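Hypothetical protein PurS (Thermus thermophilus, PDB 2DGB) is a small PurS-family protein built of two helices and a three-stranded antiparallel sheet, and is found here as a dimer. Local coordinates at residues L67-P70 / V71-V74. Residues are numbered along the deposited sequence; the frame is centred on the assembly and turned at random.
Sequences LANP and VMEV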
ATOM      1  N   LEU A  67      -7.300  -4.038  11.880  1.00 18.15           N
ATOM      2  CA  LEU A  67      -7.842  -3.184  10.830  1.00 18.25           C
ATOM      3  C   LEU A  67      -8.352  -3.866   9.571  1.00 20.34           C
ATOM      4  O   LEU A  67      -9.207  -3.309   8.878  1.00 19.85           O
ATOM      5  CB  LEU A  67      -6.805  -2.138  10.425  1.00 15.39           C
ATOM      6  CG  LEU A  67      -6.268  -1.236  11.535  1.00 15.77           C
ATOM      7  CD1 LEU A  67      -5.319  -0.234  10.911  1.00 17.42           C
ATOM      8  CD2 LEU A  67      -7.408  -0.521  12.244  1.00 13.55           C
ATOM      9  N   ALA A  68      -7.831  -5.048   9.257  1.00 18.12           N
ATOM     10  CA  ALA A  68      -8.269  -5.757   8.057  1.00 19.76           C
ATOM     11  C   ALA A  68      -9.523  -6.583   8.316  1.00 19.52           C
ATOM     12  O   ALA A  68      -9.706  -7.106   9.407  1.00 18.57           O
ATOM     13  CB  ALA A  68      -7.154  -6.669   7.547  1.00 18.48           C
ATOM     14  N   ASN A  69     -10.386  -6.683   7.308  1.00 20.87           N
ATOM     15  CA  ASN A  69     -11.605  -7.489   7.408  1.00 21.35           C
ATOM     16  C   ASN A  69     -11.116  -8.938   7.390  1.00 21.17           C
ATOM     17  O   ASN A  69     -10.562  -9.398   6.400  1.00 20.24           O
ATOM     18  CB  ASN A  69     -12.507  -7.224   6.200  1.00 22.52           C
ATOM     19  CG  ASN A  69     -13.769  -8.069   6.211  1.00 21.22           C
ATOM     20  OD1 ASN A  69     -13.718  -9.300   6.266  1.00 21.46           O
ATOM     21  ND2 ASN A  69     -14.912  -7.407   6.154  1.00 25.29           N
ATOM     22  N   PRO A  70     -11.329  -9.682   8.482  1.00 23.06           N
ATOM     23  CA  PRO A  70     -10.882 -11.077   8.558  1.00 23.80           C
ATOM     24  C   PRO A  70     -11.335 -11.990   7.424  1.00 23.83           C
ATOM     25  O   PRO A  70     -10.583 -12.847   6.964  1.00 23.41           O
ATOM     26  CB  PRO A  70     -11.415 -11.534   9.914  1.00 24.38           C
ATOM     27  CG  PRO A  70     -12.678 -10.749  10.047  1.00 25.87           C
ATOM     28  CD  PRO A  70     -12.248  -9.367   9.591  1.00 25.09           C
ATOM     29  N   VAL A  71     -12.564 -11.803   6.960  1.00 25.25           N
ATOM     30  CA  VAL A  71     -13.082 -12.653   5.905  1.00 24.71           C
ATOM     31  C   VAL A  71     -12.783 -12.188   4.483  1.00 24.67           C
ATOM     32  O   VAL A  71     -12.638 -13.008   3.580  1.00 26.30           O
ATOM     33  CB  VAL A  71     -14.606 -12.825   6.052  1.00 26.85           C
ATOM     34  CG1 VAL A  71     -15.138 -13.697   4.928  1.00 27.33           C
ATOM     35  CG2 VAL A  71     -14.930 -13.447   7.409  1.00 26.08           C
HETATM   36  N   MSE A  72     -12.654 -10.884   4.282  1.00 23.25           N
HETATM   37  CA  MSE A  72     -12.432 -10.372   2.938  1.00 23.96           C
HETATM   38  C   MSE A  72     -11.106  -9.719   2.600  1.00 22.02           C
HETATM   39  O   MSE A  72     -10.857  -9.416   1.439  1.00 22.27           O
HETATM   40  CB  MSE A  72     -13.548  -9.404   2.589  1.00 26.50           C
HETATM   41  CG  MSE A  72     -14.889 -10.075   2.461  1.00 35.97           C
HETATM   42 SE   MSE A  72     -16.230  -8.753   2.151  1.00 49.01          SE
HETATM   43  CE  MSE A  72     -15.586  -8.068   0.460  1.00 41.75           C
ATOM     44  N   GLU A  73     -10.266  -9.495   3.600  1.00 19.13           N
ATOM     45  CA  GLU A  73      -8.976  -8.873   3.364  1.00 18.84           C
ATOM     46  C   GLU A  73      -7.863  -9.635   4.059  1.00 18.80           C
ATOM     47  O   GLU A  73      -8.106 -10.495   4.902  1.00 16.90           O
ATOM     48  CB  GLU A  73      -8.966  -7.437   3.894  1.00 19.03           C
ATOM     49  CG  GLU A  73      -9.990  -6.509   3.281  1.00 18.65           C
ATOM     50  CD  GLU A  73      -9.947  -5.135   3.907  1.00 17.13           C
ATOM     51  OE1 GLU A  73     -10.042  -5.042   5.146  1.00 15.73           O
ATOM     52  OE2 GLU A  73      -9.814  -4.148   3.165  1.00 15.31           O
ATOM     53  N   VAL A  74      -6.638  -9.294   3.687  1.00 18.25           N
ATOM     54  CA  VAL A  74      -5.442  -9.873   4.273  1.00 18.49           C
ATOM     55  C   VAL A  74      -4.502  -8.691   4.465  1.00 20.13           C
ATOM     56  O   VAL A  74      -4.533  -7.735   3.683  1.00 19.04           O
ATOM     57  CB  VAL A  74      -4.771 -10.898   3.332  1.00 19.54           C
ATOM     58  CG1 VAL A  74      -5.670 -12.120   3.158  1.00 21.04           C
ATOM     59  CG2 VAL A  74      -4.478 -10.256   1.991  1.00 18.03           C
TER
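Asn69 and Glu73 hold each other across a tight surface turn, a local contact in the link that carries the chain from helix 53-67 into strand 73-83, an outer strand of this chain's sheet. The turn illustrates how one asparagine can organise a reversal through both its side chain and its backbone. Its CG stands anti to the backbone N (chi1 178°), which brings OD1 to the N-H groups of Val71 and Met72. Asn69 OD1 accepts from Met72 N at 2.8 Å, reached from above the carbonyl plane, and more weakly from Val71 N, the Asx-turn link. The main chain closes the same loop: Glu73 N donates to Asn69 O at 2.8 Å, with an N-H...O angle of 150°, which completes an Asx motif. Glu73 returns the grip with its side chain. Extended beyond CG, it lies alongside CB of Asn69 and brings OE1 to Asn69 N, a short, nearly straight bond of 2.7 Å at 167° that uses the anti lone pair of the carboxylate. Glu73 CB also packs 4.1 Å from Ala68 CB, and Ala68 and Glu73 both touch Ile10 of the central strand 3-12. Lys13 binds Pro70 O, while Lys42 makes a long, weak ion pair with Glu73 OE2. With the short bond from Asn69 N, and slight help at most from Lys42, the carboxylate probably favours its ionised form.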